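24-sterol C-methyltransferase (Haloferax volcanii, PDB 6F5Z) is a putative methyltransferase that binds S-adenosyl-L-homocysteine and forms a complex with the activator protein Trm112. Local coordinates at residues E6-A11 and D69-M74; Y51-L56 and L87-G92; D105-M110 and G134-A139; L177-Q182 and L219-V224. All coordinates share one frame; numbering follows the deposited sequence.

Contact 1 (E6-A11 and D69-M74). With SAH (S-adenosyl-L-homocysteine), chain G.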
# COMPACT_ATOMS: atom_id res chain seq x y z
N GLU B 6 -12.12 21.35 22.29
CA GLU B 6 -12.79 20.97 21.05
C GLU B 6 -13.34 19.55 21.08
O GLU B 6 -14.42 19.32 20.52
CB GLU B 6 -11.82 21.12 19.86
CG GLU B 6 -12.41 20.85 18.48
CD GLU B 6 -13.25 21.95 17.86
OE1 GLU B 6 -12.94 23.15 18.09
OE2 GLU B 6 -14.17 21.62 17.08
N PHE B 7 -12.60 18.58 21.66
CA PHE B 7 -13.05 17.20 21.58
C PHE B 7 -13.69 16.59 22.83
O PHE B 7 -14.15 15.45 22.76
CB PHE B 7 -11.89 16.31 21.09
CG PHE B 7 -11.56 16.65 19.65
CD1 PHE B 7 -12.31 16.11 18.61
CD2 PHE B 7 -10.54 17.53 19.35
CE1 PHE B 7 -12.04 16.46 17.28
CE2 PHE B 7 -10.25 17.86 18.01
CZ PHE B 7 -10.99 17.31 17.00
N ASP B 8 -13.81 17.32 23.95
CA ASP B 8 -14.46 16.71 25.13
C ASP B 8 -15.95 16.44 24.90
O ASP B 8 -16.44 15.39 25.33
CB ASP B 8 -14.20 17.51 26.41
CG ASP B 8 -12.79 17.36 27.01
OD1 ASP B 8 -12.00 16.51 26.48
OD2 ASP B 8 -12.47 18.09 27.98
N ALA B 9 -16.64 17.29 24.10
CA ALA B 9 -18.05 17.06 23.76
C ALA B 9 -18.17 15.83 22.84
O ALA B 9 -19.19 15.13 22.86
CB ALA B 9 -18.63 18.28 23.08
N TRP B 10 -17.09 15.52 22.10
CA TRP B 10 -17.09 14.34 21.24
C TRP B 10 -16.87 13.06 22.05
O TRP B 10 -17.10 11.96 21.52
CB TRP B 10 -16.06 14.48 20.13
CG TRP B 10 -16.49 15.43 19.05
CD1 TRP B 10 -16.02 16.69 18.84
CD2 TRP B 10 -17.50 15.20 18.07
NE1 TRP B 10 -16.64 17.24 17.74
CE2 TRP B 10 -17.56 16.35 17.25
CE3 TRP B 10 -18.34 14.11 17.77
CZ2 TRP B 10 -18.45 16.45 16.17
CZ3 TRP B 10 -19.21 14.21 16.69
CH2 TRP B 10 -19.26 15.37 15.91
N ALA B 11 -16.40 13.20 23.31
CA ALA B 11 -16.18 12.08 24.23
C ALA B 11 -17.44 11.85 25.12
O ALA B 11 -17.55 10.83 25.79
CB ALA B 11 -14.96 12.36 25.09
N ASP B 69 -4.16 10.43 22.64
CA ASP B 69 -5.21 11.41 22.36
C ASP B 69 -4.95 12.62 23.22
O ASP B 69 -4.42 12.51 24.32
CB ASP B 69 -6.61 10.85 22.60
CG ASP B 69 -7.62 11.56 21.75
OD1 ASP B 69 -8.04 12.69 22.14
OD2 ASP B 69 -7.97 11.02 20.69
N GLY B 70 -5.25 13.79 22.71
CA GLY B 70 -5.06 15.02 23.48
C GLY B 70 -6.22 15.30 24.44
O GLY B 70 -6.15 16.25 25.23
N SER B 71 -7.31 14.51 24.35
CA SER B 71 -8.48 14.62 25.22
C SER B 71 -8.42 13.56 26.33
O SER B 71 -8.62 12.37 26.05
CB SER B 71 -9.78 14.48 24.42
OG SER B 71 -10.88 14.22 25.28
N PRO B 72 -8.22 13.96 27.61
CA PRO B 72 -8.21 12.96 28.70
C PRO B 72 -9.51 12.16 28.80
O PRO B 72 -9.45 10.96 29.07
CB PRO B 72 -7.95 13.81 29.96
CG PRO B 72 -7.28 15.06 29.44
CD PRO B 72 -7.94 15.32 28.12
N GLU B 73 -10.67 12.79 28.54
CA GLU B 73 -11.98 12.12 28.57
C GLU B 73 -12.05 11.04 27.47
O GLU B 73 -12.59 9.94 27.69
CB GLU B 73 -13.12 13.13 28.37
CG GLU B 73 -13.38 14.01 29.59
CD GLU B 73 -12.62 15.32 29.69
OE1 GLU B 73 -13.17 16.26 30.30
OE2 GLU B 73 -11.48 15.41 29.17
N MET B 74 -11.49 11.36 26.29
CA MET B 74 -11.49 10.42 25.18
C MET B 74 -10.72 9.14 25.53
O MET B 74 -11.24 8.04 25.29
CB MET B 74 -10.87 11.07 23.93
CG MET B 74 -11.26 10.41 22.67
SD MET B 74 -13.00 10.53 22.18
CE MET B 74 -13.08 12.23 21.51
N SAH G . -9.58 8.11 15.23
CA SAH G . -10.92 8.27 15.85
CB SAH G . -11.21 9.72 16.40
CG SAH G . -11.25 10.78 15.30
SD SAH G . -11.61 12.43 16.01
C SAH G . -12.06 7.86 14.88
O SAH G . -11.66 7.43 13.71
OXT SAH G . -13.23 7.93 15.19
C5' SAH G . -9.97 13.16 16.24
C4' SAH G . -9.26 12.67 17.49
O4' SAH G . -7.93 13.24 17.48
C3' SAH G . -9.95 13.17 18.76
O3' SAH G . -10.17 12.13 19.71
C2' SAH G . -9.05 14.32 19.22
O2' SAH G . -9.06 14.57 20.63
C1' SAH G . -7.68 13.89 18.72
N9 SAH G . -6.75 14.99 18.47
C8 SAH G . -6.95 16.07 17.65
N7 SAH G . -5.92 16.88 17.58
C5 SAH G . -4.97 16.28 18.39
C6 SAH G . -3.65 16.64 18.74
N6 SAH G . -3.04 17.76 18.32
N1 SAH G . -2.97 15.83 19.59
C2 SAH G . -3.59 14.74 20.06
N3 SAH G . -4.82 14.29 19.81
C4 SAH G . -5.47 15.11 18.95

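Contact 2 (Y51-L56 and L87-G92). With SAH (S-adenosyl-L-homocysteine), chain G.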
# COMPACT_ATOMS: atom_id res chain seq x y z
N TYR B 51 -11.09 2.11 18.78
CA TYR B 51 -11.54 0.97 18.00
C TYR B 51 -10.50 0.40 17.05
O TYR B 51 -10.54 -0.79 16.75
CB TYR B 51 -12.85 1.29 17.25
CG TYR B 51 -12.66 2.25 16.09
CD1 TYR B 51 -12.27 1.79 14.83
CD2 TYR B 51 -12.80 3.63 16.26
CE1 TYR B 51 -12.08 2.66 13.76
CE2 TYR B 51 -12.59 4.52 15.20
CZ TYR B 51 -12.21 4.02 13.96
OH TYR B 51 -11.94 4.89 12.92
N ALA B 52 -9.61 1.27 16.52
CA ALA B 52 -8.64 0.77 15.55
C ALA B 52 -7.68 -0.20 16.19
O ALA B 52 -7.33 -1.21 15.58
CB ALA B 52 -7.88 1.94 14.96
N LEU B 53 -7.23 0.08 17.43
CA LEU B 53 -6.34 -0.84 18.12
C LEU B 53 -7.05 -2.15 18.43
O LEU B 53 -6.46 -3.21 18.30
CB LEU B 53 -5.79 -0.24 19.41
CG LEU B 53 -4.86 0.95 19.23
CD1 LEU B 53 -4.48 1.52 20.58
CD2 LEU B 53 -3.58 0.53 18.45
N ARG B 54 -8.31 -2.07 18.88
CA ARG B 54 -9.04 -3.31 19.17
C ARG B 54 -9.24 -4.13 17.90
O ARG B 54 -9.09 -5.35 17.94
CB ARG B 54 -10.38 -3.02 19.84
CG ARG B 54 -10.20 -2.50 21.25
CD ARG B 54 -11.52 -2.33 22.05
NE ARG B 54 -12.45 -1.38 21.42
CZ ARG B 54 -12.40 -0.06 21.62
NH1 ARG B 54 -11.50 0.46 22.45
NH2 ARG B 54 -13.27 0.73 21.02
N ALA B 55 -9.54 -3.48 16.75
CA ALA B 55 -9.70 -4.17 15.47
C ALA B 55 -8.38 -4.79 15.03
O ALA B 55 -8.37 -5.94 14.57
CB ALA B 55 -10.20 -3.21 14.40
N LEU B 56 -7.25 -4.07 15.22
CA LEU B 56 -5.97 -4.66 14.82
C LEU B 56 -5.59 -5.84 15.69
O LEU B 56 -4.97 -6.79 15.19
CB LEU B 56 -4.88 -3.60 14.83
CG LEU B 56 -4.95 -2.58 13.68
CD1 LEU B 56 -3.97 -1.43 13.90
CD2 LEU B 56 -4.75 -3.26 12.30
N LEU B 87 -3.34 -3.32 25.17
CA LEU B 87 -3.66 -2.07 24.48
C LEU B 87 -3.77 -1.03 25.57
O LEU B 87 -4.58 -1.18 26.49
CB LEU B 87 -4.96 -2.18 23.65
CG LEU B 87 -5.03 -3.30 22.62
CD1 LEU B 87 -6.42 -3.38 21.94
CD2 LEU B 87 -3.90 -3.20 21.58
N SER B 88 -2.95 -0.01 25.49
CA SER B 88 -2.91 1.04 26.50
C SER B 88 -3.23 2.37 25.87
O SER B 88 -3.21 2.51 24.64
CB SER B 88 -1.53 1.12 27.12
OG SER B 88 -0.56 1.49 26.15
N PHE B 89 -3.57 3.33 26.73
CA PHE B 89 -3.98 4.67 26.33
C PHE B 89 -3.25 5.73 27.10
O PHE B 89 -2.87 5.53 28.27
CB PHE B 89 -5.52 4.81 26.47
CG PHE B 89 -6.23 3.82 25.58
CD1 PHE B 89 -6.38 4.07 24.22
CD2 PHE B 89 -6.64 2.58 26.08
CE1 PHE B 89 -6.96 3.11 23.37
CE2 PHE B 89 -7.22 1.62 25.23
CZ PHE B 89 -7.39 1.90 23.89
N LEU B 90 -3.00 6.86 26.45
CA LEU B 90 -2.24 7.95 27.06
C LEU B 90 -2.68 9.28 26.48
O LEU B 90 -3.19 9.36 25.34
CB LEU B 90 -0.71 7.76 26.85
CG LEU B 90 -0.19 7.83 25.39
CD1 LEU B 90 1.20 8.40 25.34
CD2 LEU B 90 -0.18 6.45 24.71
N VAL B 91 -2.50 10.32 27.28
CA VAL B 91 -2.75 11.68 26.83
C VAL B 91 -1.44 12.18 26.21
O VAL B 91 -0.37 12.07 26.82
CB VAL B 91 -3.23 12.63 27.98
CG1 VAL B 91 -3.73 13.97 27.44
CG2 VAL B 91 -4.34 11.95 28.80
N GLY B 92 -1.53 12.75 25.02
CA GLY B 92 -0.36 13.29 24.36
C GLY B 92 -0.75 14.25 23.26
O GLY B 92 -1.95 14.47 23.01
N SAH G . -9.58 8.11 15.23
CA SAH G . -10.92 8.27 15.85
CB SAH G . -11.21 9.72 16.40
CG SAH G . -11.25 10.78 15.30
SD SAH G . -11.61 12.43 16.01
C SAH G . -12.06 7.86 14.88
O SAH G . -11.66 7.43 13.71
OXT SAH G . -13.23 7.93 15.19
C5' SAH G . -9.97 13.16 16.24
C4' SAH G . -9.26 12.67 17.49
O4' SAH G . -7.93 13.24 17.48
C3' SAH G . -9.95 13.17 18.76
O3' SAH G . -10.17 12.13 19.71
C2' SAH G . -9.05 14.32 19.22
O2' SAH G . -9.06 14.57 20.63
C1' SAH G . -7.68 13.89 18.72
N9 SAH G . -6.75 14.99 18.47
C8 SAH G . -6.95 16.07 17.65
N7 SAH G . -5.92 16.88 17.58
C5 SAH G . -4.97 16.28 18.39
C6 SAH G . -3.65 16.64 18.74
N6 SAH G . -3.04 17.76 18.32
N1 SAH G . -2.97 15.83 19.59
C2 SAH G . -3.59 14.74 20.06
N3 SAH G . -4.82 14.29 19.81
C4 SAH G . -5.47 15.11 18.95

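Contact 3 (D105-M110 and G134-A139). With SAH (S-adenosyl-L-homocysteine), chain G.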
# COMPACT_ATOMS: atom_id res chain seq x y z
N ASP B 105 6.33 -0.34 15.36
CA ASP B 105 6.28 -1.04 14.06
C ASP B 105 5.38 -0.33 13.05
O ASP B 105 5.73 -0.30 11.87
CB ASP B 105 5.81 -2.48 14.24
CG ASP B 105 6.79 -3.31 15.09
OD1 ASP B 105 7.94 -3.49 14.65
OD2 ASP B 105 6.45 -3.63 16.24
N HIS B 106 4.21 0.19 13.50
CA HIS B 106 3.32 0.90 12.59
C HIS B 106 2.57 1.98 13.33
O HIS B 106 2.34 1.87 14.55
CB HIS B 106 2.28 -0.03 11.94
CG HIS B 106 2.87 -1.20 11.25
ND1 HIS B 106 2.99 -2.45 11.89
CD2 HIS B 106 3.42 -1.27 10.03
CE1 HIS B 106 3.61 -3.22 11.02
NE2 HIS B 106 3.90 -2.58 9.89
N VAL B 107 2.20 3.03 12.59
CA VAL B 107 1.38 4.12 13.16
C VAL B 107 0.13 4.20 12.28
O VAL B 107 0.20 4.15 11.05
CB VAL B 107 2.15 5.47 13.11
CG1 VAL B 107 1.27 6.64 13.55
CG2 VAL B 107 3.40 5.41 13.99
N TRP B 108 -1.03 4.33 12.95
CA TRP B 108 -2.33 4.49 12.32
C TRP B 108 -2.91 5.82 12.78
O TRP B 108 -2.77 6.20 13.94
CB TRP B 108 -3.27 3.38 12.84
CG TRP B 108 -4.74 3.65 12.63
CD1 TRP B 108 -5.60 4.24 13.52
CD2 TRP B 108 -5.49 3.44 11.42
NE1 TRP B 108 -6.86 4.35 12.96
CE2 TRP B 108 -6.81 3.90 11.66
CE3 TRP B 108 -5.17 2.90 10.16
CZ2 TRP B 108 -7.83 3.74 10.72
CZ3 TRP B 108 -6.17 2.79 9.20
CH2 TRP B 108 -7.48 3.25 9.47
N SER B 109 -3.60 6.52 11.88
CA SER B 109 -4.36 7.68 12.29
C SER B 109 -5.57 7.83 11.37
O SER B 109 -5.43 7.84 10.15
CB SER B 109 -3.49 8.93 12.32
OG SER B 109 -4.25 10.06 12.72
N MET B 110 -6.76 7.97 11.96
CA MET B 110 -7.98 8.17 11.16
C MET B 110 -8.67 9.45 11.66
O MET B 110 -8.91 9.60 12.88
CB MET B 110 -8.94 6.98 11.32
CG MET B 110 -10.36 7.21 10.80
SD MET B 110 -10.38 7.33 9.00
CE MET B 110 -12.15 7.28 8.65
N GLY B 134 8.84 0.33 8.83
CA GLY B 134 7.52 0.47 9.45
C GLY B 134 6.63 1.38 8.64
O GLY B 134 7.14 2.19 7.86
N THR B 135 5.29 1.30 8.85
CA THR B 135 4.38 2.08 8.02
C THR B 135 3.55 3.05 8.80
O THR B 135 3.36 2.89 10.01
CB THR B 135 3.39 1.18 7.21
OG1 THR B 135 2.41 0.60 8.10
CG2 THR B 135 4.11 0.11 6.38
N PHE B 136 3.16 4.12 8.10
CA PHE B 136 2.20 5.09 8.62
C PHE B 136 0.99 5.01 7.69
O PHE B 136 1.12 5.28 6.48
CB PHE B 136 2.79 6.54 8.62
CG PHE B 136 1.78 7.62 8.98
CD1 PHE B 136 0.83 7.40 9.99
CD2 PHE B 136 1.83 8.87 8.38
CE1 PHE B 136 -0.08 8.40 10.33
CE2 PHE B 136 0.96 9.88 8.75
CZ PHE B 136 0.01 9.64 9.72
N TYR B 137 -0.19 4.70 8.27
CA TYR B 137 -1.46 4.66 7.55
C TYR B 137 -2.23 5.92 7.98
O TYR B 137 -2.65 6.00 9.14
CB TYR B 137 -2.23 3.37 7.89
CG TYR B 137 -1.88 2.23 6.96
CD1 TYR B 137 -0.61 1.67 6.96
CD2 TYR B 137 -2.83 1.72 6.08
CE1 TYR B 137 -0.25 0.69 6.03
CE2 TYR B 137 -2.49 0.72 5.16
CZ TYR B 137 -1.20 0.22 5.13
OH TYR B 137 -0.89 -0.74 4.19
N CYS B 138 -2.38 6.88 7.06
CA CYS B 138 -2.99 8.16 7.34
C CYS B 138 -4.31 8.24 6.58
O CYS B 138 -4.30 8.39 5.35
CB CYS B 138 -2.02 9.25 6.87
SG CYS B 138 -2.62 10.92 7.18
N ALA B 139 -5.44 8.16 7.33
CA ALA B 139 -6.75 8.16 6.67
C ALA B 139 -7.47 9.43 7.07
O ALA B 139 -7.53 9.75 8.28
CB ALA B 139 -7.54 6.94 7.09
N SAH G . -9.58 8.11 15.23
CA SAH G . -10.92 8.27 15.85
CB SAH G . -11.21 9.72 16.40
CG SAH G . -11.25 10.78 15.30
SD SAH G . -11.61 12.43 16.01
C SAH G . -12.06 7.86 14.88
O SAH G . -11.66 7.43 13.71
OXT SAH G . -13.23 7.93 15.19
C5' SAH G . -9.97 13.16 16.24
C4' SAH G . -9.26 12.67 17.49
O4' SAH G . -7.93 13.24 17.48
C3' SAH G . -9.95 13.17 18.76
O3' SAH G . -10.17 12.13 19.71
C2' SAH G . -9.05 14.32 19.22
O2' SAH G . -9.06 14.57 20.63
C1' SAH G . -7.68 13.89 18.72
N9 SAH G . -6.75 14.99 18.47
C8 SAH G . -6.95 16.07 17.65
N7 SAH G . -5.92 16.88 17.58
C5 SAH G . -4.97 16.28 18.39
C6 SAH G . -3.65 16.64 18.74
N6 SAH G . -3.04 17.76 18.32
N1 SAH G . -2.97 15.83 19.59
C2 SAH G . -3.59 14.74 20.06
N3 SAH G . -4.82 14.29 19.81
C4 SAH G . -5.47 15.11 18.95
O HOH W 1 -5.85 10.97 10.52

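Contact 4 (L177-Q182 and L219-V224)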
# COMPACT_ATOMS: atom_id res chain seq x y z
N LEU B 177 9.40 9.94 4.48
CA LEU B 177 8.66 8.69 4.29
C LEU B 177 8.54 8.38 2.80
O LEU B 177 8.25 9.28 2.01
CB LEU B 177 7.22 8.84 4.85
CG LEU B 177 7.13 9.12 6.35
CD1 LEU B 177 5.69 9.53 6.77
CD2 LEU B 177 7.60 7.90 7.17
N HIS B 178 8.67 7.11 2.44
CA HIS B 178 8.42 6.73 1.04
C HIS B 178 6.92 6.51 0.90
O HIS B 178 6.33 5.86 1.75
CB HIS B 178 9.08 5.39 0.72
CG HIS B 178 10.56 5.39 0.87
ND1 HIS B 178 11.21 4.43 1.64
CD2 HIS B 178 11.47 6.23 0.34
CE1 HIS B 178 12.50 4.71 1.53
NE2 HIS B 178 12.71 5.78 0.77
N VAL B 179 6.31 7.01 -0.17
CA VAL B 179 4.85 6.79 -0.36
C VAL B 179 4.67 5.45 -1.05
O VAL B 179 5.14 5.25 -2.18
CB VAL B 179 4.21 7.94 -1.15
CG1 VAL B 179 2.73 7.69 -1.41
CG2 VAL B 179 4.39 9.27 -0.42
N ALA B 180 3.94 4.54 -0.39
CA ALA B 180 3.73 3.19 -0.95
C ALA B 180 2.40 3.00 -1.65
O ALA B 180 2.28 2.10 -2.48
CB ALA B 180 3.87 2.15 0.15
N GLU B 181 1.41 3.81 -1.27
CA GLU B 181 0.07 3.64 -1.77
C GLU B 181 -0.70 4.89 -1.46
O GLU B 181 -0.45 5.54 -0.43
CB GLU B 181 -0.58 2.46 -0.99
CG GLU B 181 -1.88 2.00 -1.59
CD GLU B 181 -3.12 2.27 -0.76
OE1 GLU B 181 -3.71 3.36 -0.91
OE2 GLU B 181 -3.53 1.37 0.00
N GLN B 182 -1.64 5.23 -2.32
CA GLN B 182 -2.56 6.32 -1.99
C GLN B 182 -3.88 6.00 -2.67
O GLN B 182 -3.88 5.66 -3.86
CB GLN B 182 -2.02 7.68 -2.37
CG GLN B 182 -2.97 8.77 -1.85
CD GLN B 182 -2.48 10.15 -2.17
OE1 GLN B 182 -2.35 10.46 -3.37
NE2 GLN B 182 -2.21 10.99 -1.15
N LEU B 219 -9.66 9.49 2.11
CA LEU B 219 -8.35 9.42 1.47
C LEU B 219 -7.40 8.63 2.39
O LEU B 219 -7.31 8.91 3.59
CB LEU B 219 -7.80 10.86 1.31
CG LEU B 219 -6.29 10.98 0.98
CD1 LEU B 219 -5.98 10.39 -0.38
CD2 LEU B 219 -5.87 12.46 0.93
N LEU B 220 -6.67 7.65 1.83
CA LEU B 220 -5.67 6.93 2.58
C LEU B 220 -4.34 7.14 1.92
O LEU B 220 -4.23 6.89 0.71
CB LEU B 220 -5.97 5.42 2.62
CG LEU B 220 -4.85 4.53 3.20
CD1 LEU B 220 -4.66 4.79 4.73
CD2 LEU B 220 -5.18 3.03 2.95
N THR B 221 -3.31 7.56 2.72
CA THR B 221 -1.95 7.63 2.17
C THR B 221 -1.09 6.77 3.08
O THR B 221 -1.20 6.86 4.30
CB THR B 221 -1.42 9.08 2.17
OG1 THR B 221 -2.41 9.96 1.59
CG2 THR B 221 -0.10 9.24 1.38
N VAL B 222 -0.25 5.91 2.48
CA VAL B 222 0.61 4.98 3.23
C VAL B 222 2.07 5.36 3.02
O VAL B 222 2.49 5.47 1.86
CB VAL B 222 0.38 3.54 2.76
CG1 VAL B 222 1.32 2.54 3.46
CG2 VAL B 222 -1.09 3.14 3.01
N GLY B 223 2.79 5.60 4.11
CA GLY B 223 4.21 5.93 4.07
C GLY B 223 5.05 4.87 4.75
O GLY B 223 4.56 4.15 5.63
N VAL B 224 6.29 4.68 4.28
CA VAL B 224 7.20 3.70 4.85
C VAL B 224 8.43 4.45 5.35
O VAL B 224 8.98 5.30 4.62
CB VAL B 224 7.59 2.62 3.81
CG1 VAL B 224 8.68 1.71 4.38
CG2 VAL B 224 6.38 1.79 3.43

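Contact 1 (E6-A11 and D69-M74)
Asp-8 and Ser-71 make the hydrogen bond of this contact. Ser-71 OG donates to Asp-8 OD1 at 2.8 Å and meets that oxygen nearly along its C-O axis. With chi1 at 164°, the Ser-71 hydroxyl is swung away from its own N, and OG also accepts from Met-74 N at 3.1 Å, the N-cap bond of helix 72-80. One hydroxyl therefore caps one helix and ties it to another.

The charged groups are less simple. The side chains of Asp-8 and Glu-73 cross at about a right angle, and their carboxylate planes are 52° apart. Asp-8 OD1 and Glu-73 OE2 are 3.0 Å apart. Both are acceptors, so this pair is no hydrogen bond. The salt bridge from Arg-4 to Glu-73 probably eases the repulsion.

Ala-11 CB touches Glu-73 CB at 3.8 Å and also packs on Met-74 SD. The bent chain of Met-74 brings its methyl CE against the backbone of 6-11, 3.6 Å from Phe-7 O.

Both segments hold S-adenosyl-L-homocysteine. Asp-69 OD1 accepts from ligand O2' at 2.6 Å and Asp-69 OD2 from O3' at 2.7 Å. This acidic grip on both ribose hydroxyls, from the end of the second strand, is a hallmark of Rossmann-like methyltransferases. OD1 also takes Ser-71 N in an Asx turn. The Phe-7 ring lays one face over ligand C2'.

In the fold, helix 3-11 packs beside the start of helix 72-80, and its Phe-7 covers one side of the ribose. Helix 16-33 packs on Trp-10 and Met-74, and strand 64-69 delivers Asp-69 beside strand 87-91.

Contact 2 (Y51-L56 and L87-G92)
The Phe-89 ring meets Leu-53 obliquely. Phe-89 CE1 is 4.1 Å from Leu-53 CD1, and the two side chains come from opposite directions. Val-75, Ala-78 and Arg-79 of helix 72-80 also pack on Phe-89. The guanidinium of Arg-54 lies with one face over Tyr-51 CA, 3.4 Å above the plane and toward the rim. Thr-82 and Ser-49 O bond its NH1, which should fix its rotation. The Tyr-51 ring offers its edge to S-adenosyl-L-homocysteine, whose carboxyl carbon lies in the ring plane.

The Tyr-51 side chain leaves the helix away from strand 87-91, and chi1 of 72° brings the ring edge to the ligand. Tyr-51 OH donates to ligand O at 2.7 Å.

The helix 51-60 and the strand belong to the Rossmann-like fold of the methyltransferase domain. The helix follows the first strand, 41-45, and packs on one face of the parallel part of the mixed sheet. Strand 87-91 is one of the two outermost strands of that sheet within the chain. The short axes run nearly antiparallel, at 165°, and approach to 9.6 Å.

Leu-87 fills the gap with its two methyls. Leu-87 CD1 rests 3.6 Å from Leu-53 O and 3.9 Å from Arg-54 CG. Leu-87 CD2 lies 4.1 Å from Leu-53 CB. No hydrogen bond joins the two segments. Beyond strand 87-91, the UPF0434 family protein chain shares backbone hydrogen bonds with Val-91, and Leu-90 packs on Leu-53 of that chain.

Contact 3 (D105-M110 and G134-A139)
Met-110 reaches both the neighbouring strand and the ligand. Met-110 CB lies 3.6 Å from the carboxylate O of S-adenosyl-L-homocysteine. Met-110 CG, anti to the backbone N (chi1 167°), comes closer to the same ligand oxygen, at 3.2 Å. The chain then bends at chi2 (69°), and Met-110 SD turns to Ala-139 CB at 3.4 Å. Helix 16-33 packs on this side chain too, through His-23 and Thr-26.

The other side chains alternate across the sheet. On the face of Met-110 and Ala-139, Trp-108 and Tyr-137 cross at about a right angle. Trp-108 CE3 lies 3.7 Å from Tyr-137 CB. On the opposite face, the Phe-136 ring turns its edge to Val-107 and Ser-109. Val-107 CG1 meets Phe-136 CD1 at 3.7 Å.

The strands are parallel, 2° apart in direction, and in even register. Val-107 and Ser-109 each donate to and accept from the partner strand. A typical bond is Ala-139 N to Ser-109 O, 2.8 Å and nearly straight. These are the fourth and fifth strands of the Rossmann-like sheet, joined through helix 119-129 in a beta-alpha-beta crossover.

Water 1 adds a polar bridge near the C-terminal ends. It donates to Ser-109 OG at 2.9 Å and to Ala-139 O. Ser-109 OG is also bonded to Leu-45 O.

The pairing is close from Val-107 to Ala-139. It probably helps to hold the strand end, where Met-110 O accepts from the ligand N at 2.9 Å. The sheet thus presents a main-chain oxygen to the amino-acid end of the cofactor product, while Met-110 flanks its carboxylate.

Contact 4 (L177-Q182 and L219-V224)
Gln-182 and Thr-221 lie side by side and point the same way. Gln-182 CG is anti to the backbone N (chi1 -174°), and the chain runs on extended. This sets Gln-182 NE2 beside Thr-221 OG1, to which it donates at 2.9 Å. The bond is nearly straight (173°), and OG1 lies close to the amide plane. NE2 also reaches His-165 O and OE1 takes Arg-169, so both ends of the amide are fixed. Leu-219 crosses Gln-182 at a slant, with Leu-219 CD1 3.7 Å from Gln-182 CG.

Glu-181 projects to the other face, where it crosses Leu-220 at about a right angle. Glu-181 OE2 lies 3.8 Å from Leu-220 CD2. Arg-33 forms a salt bridge to that oxygen and probably offsets the close Glu-181 of the second subunit. Glu-181 CB and Val-222 CB face each other at 4.0 Å. Ala-180 CB reaches Val-224 CG2 at 4.1 Å.

The strands pair antiparallel. His-178 with Val-224 is a hydrogen-bonded pair, and Val-179 with Gly-223 a non-hydrogen-bonded one. Between Val-179 and Glu-181 the register slips by one residue, a beta bulge at Ala-180. Ala-180 N and Glu-181 O both bond Val-222, through its O at 2.8 Å and its N at 2.9 Å. The bulge leaves Glu-181 N buried and without a partner.

Strand 218-224 continues the sheet beside strand 134-140, and 178-185 is outermost within the chain. Helix 165-174 packs on Val-179, Gln-182 and Leu-219, and helix 16-33 on Leu-220. The second subunit meets the outer strand, where its Tyr-137 bonds Ala-180 O.

Contacts 2, 3 and 4 all involve one mixed sheet, while contact 1 lies at its ligand-binding end and is only partly buried. Contacts 3 and 4 are buried strand pairings: one parallel, the other antiparallel with a bulge. They share a seam, since strands 134-140 and 218-224 are neighbours. Contact 2, a buried helix-on-strand contact, has no hydrogen bond across its segments and is mainly apolar. Contact 1 is the most polar in its side chains. Contacts 1, 2 and 3 touch the ligand chiefly at the ribose, the carboxylate and the amino group; Gly-70 and Gly-92 also approach the adenine. The sheet's outermost strands meet other chains: the UPF0434 family protein at contact 2 and the second subunit at contact 4.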